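Local coordinates for molybdenum ABC transporter, periplasmic molybdenum-binding protein (Vibrio cholerae, PDB 4RXL) that binds tungstate, and probably molybdate, as the periplasmic solute-binding component of an ABC transporter that is thought to deliver the oxyanion to its membrane partners, at residues A[85-90]-A[168-173]; A[96-101]-A[182-187]. One frame throughout, in Å; residues are numbered along the deposited sequence.

Contact 1 (A[85-90]-A[168-173]); sequences SLVLIR and GIVYKT. With WO4 (tungstate(VI)ion), chain B.
Val87 and Val170 form a hydrogen-bonded pair at the middle of an antiparallel strand pairing, 86-90 against 168-171, in one lobe of a periplasmic binding protein fold. Val87 N meets Val170 O at 2.9 Å in an almost straight bond, and Ile89 N reaches Gly168 O at 2.8 Å; the return bonds, from Val170 N and Gly168 N, are more bent.

The tight part is apolar on both faces of the sheet. On one, Val87, Ile89 and Val170 gather: Ile89 crosses Val170 at about a right angle, its CD1 lying 3.8 Å from Val170 CG2, and helix 153-161 covers both residues. The CG1 branch of Ile89, set between backbone N and carbonyl carbon (chi1 56°), lies over the Gly168 carbonyl, with Ile89 CG1 3.4 Å from Gly168 O. On the other face Ile169 is shared by two leucines: its CG2 meets Leu86 CG at 3.7 Å, while its CG1 lies against Leu88 CD1.

The contact opens to solvent at the Ser85 end, where both Ser85 and Lys172 are partly exposed and the strand 168-171 gives way to a helix. Here Lys172 N donates to Ser85 O from well above the carbonyl plane, and Ser85 OG lies 3.3 Å from Lys172 CB, at the aliphatic start of the lysine chain. The long amine arm leads away, as suits a lysine at a boundary with solvent. Tyr171, the N-cap residue, instead turns its ring toward the ligand pocket, where its OH donates a 2.6 Å hydrogen bond to O2 of the tungstate, an oxygen close to the ring plane.

Contact 2 (A[96-101]-A[182-187]); sequences VASFEL and TIVTAF
Ser98 and Val184 make the closest approach between the irregular loop 96-101 and the segment 182-187: Ser98 OG lies 2.9 Å from Val184 O and 3.5 Å from Val184 CG1. The small serine lets the loop come close here, its hydroxyl lying near both the polar backbone and the methyl of the valine. Val184 sets CG1 anti to its backbone N (chi1 179°), and this branch also lies 3.9 Å from Ser98 CA.

Farther along, Leu101 and Thr185 meet tip to tip. Leu101 CD1 stands 4.0 Å from Thr185 CG2, and CD2 of the same leucine is almost as near that methyl. Threonine suits this partly exposed place because its methyl can serve the apolar contact while its hydroxyl takes another direction. Leu101 CD2 also approaches Phe187 CE1 at 4.2 Å, joining the branched side chain to a buried ring.

A classic beta bulge underlies the strand side: Val184 and Thr185 both stand opposite Leu88, so two consecutive residues direct their side chains toward the loop. On the loop side, Trp107 donates from NE1 to Leu101 O and packs edge-to-face with Phe99. The loop runs between the end of strand 78-91 and helix 104-111, which Val96 and Phe99 touch through Ala110 and Ala106, and it lies along the bulged strand 181-186, itself paired with strand 78-91.

How the contacts relate
Strand 78-91 unites the two contacts: in contact 1 it pairs with strand 168-171, and along its other edge it is hydrogen-bonded to strand 181-186, which supplies contact 2. The backbone of Leu88 makes the join, with Leu88 O 2.7 Å from Val184 N and Leu88 N 2.9 Å from Thr185 O, both probable hydrogen bonds. The centres of contact 1 and contact 2 are about 10 Å apart. Contact 1 is buried and places Tyr171 at the tungstate, whereas contact 2 lies at the surface; its Phe187 side chain is about 9 Å from that of Tyr171 and about 13 Å from the ion. Helix 172-177 joins their second segments along the chain.

Contact 1 (A[85-90]-A[168-173])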
loop_
_atom_site.group_PDB
_atom_site.type_symbol
_atom_site.label_atom_id
_atom_site.label_comp_id
_atom_site.label_asym_id
_atom_site.label_seq_id
_atom_site.Cartn_x
_atom_site.Cartn_y
_atom_site.Cartn_z
ATOM N N SER A 85 -8.285 2.451 1.982
ATOM C CA SER A 85 -9.248 1.377 2.006
ATOM C C SER A 85 -8.833 0.359 0.968
ATOM O O SER A 85 -7.955 0.597 0.125
ATOM C CB SER A 85 -10.656 1.888 1.790
ATOM O OG SER A 85 -10.801 2.406 0.496
ATOM N N LEU A 86 -9.470 -0.802 1.027
ATOM C CA LEU A 86 -9.137 -1.954 0.190
ATOM C C LEU A 86 -10.293 -2.247 -0.783
ATOM O O LEU A 86 -11.473 -2.205 -0.397
ATOM C CB LEU A 86 -8.908 -3.168 1.084
ATOM C CG LEU A 86 -8.056 -4.324 0.562
ATOM C CD1 LEU A 86 -6.600 -3.928 0.557
ATOM C CD2 LEU A 86 -8.263 -5.542 1.438
ATOM N N VAL A 87 -9.928 -2.521 -2.038
ATOM C CA VAL A 87 -10.896 -2.757 -3.088
ATOM C C VAL A 87 -10.590 -3.987 -3.926
ATOM O O VAL A 87 -9.462 -4.488 -3.982
ATOM C CB VAL A 87 -11.039 -1.528 -4.006
ATOM C CG1 VAL A 87 -11.520 -0.329 -3.191
ATOM C CG2 VAL A 87 -9.736 -1.199 -4.712
ATOM N N LEU A 88 -11.664 -4.467 -4.541
ATOM C CA LEU A 88 -11.622 -5.534 -5.498
ATOM C C LEU A 88 -11.737 -4.873 -6.855
ATOM O O LEU A 88 -12.696 -4.127 -7.127
ATOM C CB LEU A 88 -12.782 -6.485 -5.263
ATOM C CG LEU A 88 -12.854 -7.727 -6.162
ATOM C CD1 LEU A 88 -11.649 -8.639 -5.947
ATOM C CD2 LEU A 88 -14.145 -8.435 -5.849
ATOM N N ILE A 89 -10.773 -5.167 -7.717
ATOM C CA ILE A 89 -10.738 -4.625 -9.076
ATOM C C ILE A 89 -10.782 -5.699 -10.158
ATOM O O ILE A 89 -10.462 -6.858 -9.920
ATOM C CB ILE A 89 -9.505 -3.720 -9.308
ATOM C CG1 ILE A 89 -8.185 -4.433 -8.996
ATOM C CG2 ILE A 89 -9.538 -2.487 -8.427
ATOM C CD1 ILE A 89 -6.994 -3.777 -9.649
ATOM N N ARG A 90 -11.168 -5.255 -11.349
ATOM C CA ARG A 90 -11.209 -6.060 -12.568
ATOM C C ARG A 90 -10.577 -5.212 -13.679
ATOM O O ARG A 90 -10.523 -3.983 -13.546
ATOM C CB ARG A 90 -12.673 -6.366 -12.952
ATOM C CG ARG A 90 -13.490 -5.138 -13.332
ATOM C CD ARG A 90 -14.869 -5.519 -13.834
ATOM N NE ARG A 90 -15.709 -4.361 -14.158
ATOM C CZ ARG A 90 -15.695 -3.687 -15.312
ATOM N NH1 ARG A 90 -14.861 -4.014 -16.295
ATOM N NH2 ARG A 90 -16.531 -2.667 -15.486
ATOM N N GLY A 168 -8.386 -8.590 -8.844
ATOM C CA GLY A 168 -7.291 -8.389 -7.938
ATOM C C GLY A 168 -7.727 -7.576 -6.748
ATOM O O GLY A 168 -8.787 -6.935 -6.765
ATOM N N ILE A 169 -6.901 -7.608 -5.713
ATOM C CA ILE A 169 -7.159 -6.853 -4.497
ATOM C C ILE A 169 -6.031 -5.838 -4.290
ATOM O O ILE A 169 -4.891 -6.191 -4.101
ATOM C CB ILE A 169 -7.357 -7.760 -3.269
ATOM C CG1 ILE A 169 -8.587 -8.637 -3.463
ATOM C CG2 ILE A 169 -7.528 -6.902 -2.013
ATOM C CD1 ILE A 169 -8.693 -9.763 -2.456
ATOM N N VAL A 170 -6.390 -4.559 -4.330
ATOM C CA VAL A 170 -5.460 -3.481 -4.223
ATOM C C VAL A 170 -6.057 -2.413 -3.306
ATOM O O VAL A 170 -7.174 -2.566 -2.787
ATOM C CB VAL A 170 -5.068 -2.886 -5.597
ATOM C CG1 VAL A 170 -4.406 -3.922 -6.488
ATOM C CG2 VAL A 170 -6.273 -2.271 -6.277
ATOM N N TYR A 171 -5.330 -1.312 -3.113
ATOM C CA TYR A 171 -5.914 -0.184 -2.414
ATOM C C TYR A 171 -6.755 0.683 -3.324
ATOM O O TYR A 171 -6.587 0.706 -4.547
ATOM C CB TYR A 171 -4.848 0.661 -1.741
ATOM C CG TYR A 171 -3.917 -0.109 -0.848
ATOM C CD1 TYR A 171 -4.335 -0.488 0.415
ATOM C CD2 TYR A 171 -2.610 -0.398 -1.220
ATOM C CE1 TYR A 171 -3.470 -1.178 1.277
ATOM C CE2 TYR A 171 -1.741 -1.056 -0.363
ATOM C CZ TYR A 171 -2.178 -1.423 0.885
ATOM O OH TYR A 171 -1.392 -2.142 1.718
ATOM N N LYS A 172 -7.685 1.407 -2.715
ATOM C CA LYS A 172 -8.520 2.393 -3.383
ATOM C C LYS A 172 -7.659 3.360 -4.181
ATOM O O LYS A 172 -7.970 3.667 -5.328
ATOM C CB LYS A 172 -9.376 3.141 -2.353
ATOM C CG LYS A 172 -10.146 4.345 -2.869
ATOM C CD LYS A 172 -11.308 3.962 -3.744
ATOM C CE LYS A 172 -12.192 5.175 -4.003
ATOM N NZ LYS A 172 -12.711 5.784 -2.739
ATOM N N THR A 173 -6.552 3.801 -3.598
ATOM C CA THR A 173 -5.664 4.768 -4.268
ATOM C C THR A 173 -5.004 4.180 -5.501
ATOM O O THR A 173 -4.725 4.903 -6.455
ATOM C CB THR A 173 -4.599 5.297 -3.309
ATOM O OG1 THR A 173 -3.914 4.177 -2.766
ATOM C CG2 THR A 173 -5.209 6.135 -2.198
HETATM W W WO4 B . 2.381 -2.224 -0.229
HETATM O O1 WO4 B . 2.937 -3.146 -1.929
HETATM O O2 WO4 B . 0.777 -3.057 0.728
HETATM O O3 WO4 B . 3.972 -2.221 1.075
HETATM O O4 WO4 B . 1.840 -0.276 -0.645
#

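Contact 2 (A[96-101]-A[182-187])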
loop_
_atom_site.group_PDB
_atom_site.type_symbol
_atom_site.label_atom_id
_atom_site.label_comp_id
_atom_site.label_asym_id
_atom_site.label_seq_id
_atom_site.Cartn_x
_atom_site.Cartn_y
_atom_site.Cartn_z
ATOM N N VAL A 96 -17.392 -7.905 -15.088
ATOM C CA VAL A 96 -17.897 -8.898 -14.163
ATOM C C VAL A 96 -18.826 -8.130 -13.235
ATOM O O VAL A 96 -18.395 -7.179 -12.576
ATOM C CB VAL A 96 -16.756 -9.575 -13.364
ATOM C CG1 VAL A 96 -17.305 -10.394 -12.203
ATOM C CG2 VAL A 96 -15.920 -10.461 -14.274
ATOM N N ALA A 97 -20.101 -8.510 -13.214
ATOM C CA ALA A 97 -21.045 -7.944 -12.250
ATOM C C ALA A 97 -20.571 -8.279 -10.837
ATOM O O ALA A 97 -19.951 -9.322 -10.615
ATOM C CB ALA A 97 -22.447 -8.489 -12.481
ATOM N N SER A 98 -20.855 -7.394 -9.885
ATOM C CA SER A 98 -20.549 -7.670 -8.483
ATOM C C SER A 98 -21.302 -8.913 -8.024
ATOM O O SER A 98 -22.242 -9.377 -8.684
ATOM C CB SER A 98 -20.913 -6.486 -7.588
ATOM O OG SER A 98 -20.059 -5.389 -7.836
ATOM N N PHE A 99 -20.876 -9.449 -6.889
ATOM C CA PHE A 99 -21.449 -10.666 -6.362
ATOM C C PHE A 99 -21.302 -10.678 -4.855
ATOM O O PHE A 99 -20.678 -9.790 -4.274
ATOM C CB PHE A 99 -20.750 -11.882 -6.981
ATOM C CG PHE A 99 -19.241 -11.851 -6.867
ATOM C CD1 PHE A 99 -18.600 -12.348 -5.737
ATOM C CD2 PHE A 99 -18.465 -11.340 -7.893
ATOM C CE1 PHE A 99 -17.225 -12.324 -5.628
ATOM C CE2 PHE A 99 -17.089 -11.317 -7.788
ATOM C CZ PHE A 99 -16.472 -11.803 -6.653
ATOM N N GLU A 100 -21.893 -11.692 -4.231
ATOM C CA GLU A 100 -21.777 -11.889 -2.798
ATOM C C GLU A 100 -20.362 -12.337 -2.481
ATOM O O GLU A 100 -19.971 -13.448 -2.832
ATOM C CB GLU A 100 -22.798 -12.929 -2.304
ATOM C CG GLU A 100 -24.214 -12.387 -2.193
ATOM C CD GLU A 100 -25.158 -13.323 -1.462
ATOM O OE1 GLU A 100 -24.804 -14.505 -1.247
ATOM O OE2 GLU A 100 -26.264 -12.871 -1.102
ATOM N N LEU A 101 -19.617 -11.483 -1.793
ATOM C CA LEU A 101 -18.238 -11.794 -1.411
ATOM C C LEU A 101 -18.130 -13.083 -0.589
ATOM O O LEU A 101 -17.086 -13.725 -0.586
ATOM C CB LEU A 101 -17.612 -10.625 -0.642
ATOM C CG LEU A 101 -17.349 -9.340 -1.441
ATOM C CD1 LEU A 101 -17.061 -8.142 -0.539
ATOM C CD2 LEU A 101 -16.194 -9.501 -2.414
ATOM N N THR A 182 -11.181 -1.179 -13.136
ATOM C CA THR A 182 -12.413 -0.682 -12.557
ATOM C C THR A 182 -12.646 -1.348 -11.206
ATOM O O THR A 182 -12.369 -2.537 -11.031
ATOM C CB THR A 182 -13.593 -0.985 -13.498
ATOM O OG1 THR A 182 -13.337 -0.409 -14.784
ATOM C CG2 THR A 182 -14.907 -0.432 -12.939
ATOM N N ILE A 183 -13.192 -0.585 -10.268
ATOM C CA ILE A 183 -13.563 -1.123 -8.963
ATOM C C ILE A 183 -14.862 -1.941 -9.050
ATOM O O ILE A 183 -15.880 -1.471 -9.561
ATOM C CB ILE A 183 -13.666 -0.003 -7.913
ATOM C CG1 ILE A 183 -12.308 0.682 -7.748
ATOM C CG2 ILE A 183 -14.126 -0.560 -6.576
ATOM C CD1 ILE A 183 -12.342 1.899 -6.868
ATOM N N VAL A 184 -14.792 -3.180 -8.581
ATOM C CA VAL A 184 -15.951 -4.031 -8.511
ATOM C C VAL A 184 -16.700 -3.736 -7.211
ATOM O O VAL A 184 -17.908 -3.536 -7.214
ATOM C CB VAL A 184 -15.571 -5.513 -8.627
ATOM C CG1 VAL A 184 -16.816 -6.384 -8.526
ATOM C CG2 VAL A 184 -14.869 -5.766 -9.953
ATOM N N THR A 185 -15.966 -3.682 -6.109
ATOM C CA THR A 185 -16.540 -3.339 -4.820
ATOM C C THR A 185 -15.407 -3.037 -3.856
ATOM O O THR A 185 -14.248 -3.307 -4.147
ATOM C CB THR A 185 -17.468 -4.458 -4.271
ATOM O OG1 THR A 185 -18.351 -3.916 -3.275
ATOM C CG2 THR A 185 -16.683 -5.583 -3.648
ATOM N N ALA A 186 -15.741 -2.395 -2.746
ATOM C CA ALA A 186 -14.802 -2.115 -1.703
ATOM C C ALA A 186 -15.091 -3.053 -0.540
ATOM O O ALA A 186 -16.246 -3.330 -0.230
ATOM C CB ALA A 186 -14.956 -0.669 -1.251
ATOM N N PHE A 187 -14.033 -3.513 0.114
ATOM C CA PHE A 187 -14.179 -4.354 1.310
ATOM C C PHE A 187 -14.644 -3.534 2.507
ATOM O O PHE A 187 -14.253 -2.365 2.648
ATOM C CB PHE A 187 -12.859 -5.069 1.607
ATOM C CG PHE A 187 -12.514 -6.092 0.591
ATOM C CD1 PHE A 187 -13.063 -7.357 0.663
ATOM C CD2 PHE A 187 -11.693 -5.769 -0.467
ATOM C CE1 PHE A 187 -12.759 -8.292 -0.279
ATOM C CE2 PHE A 187 -11.394 -6.703 -1.429
ATOM C CZ PHE A 187 -11.936 -7.961 -1.336
#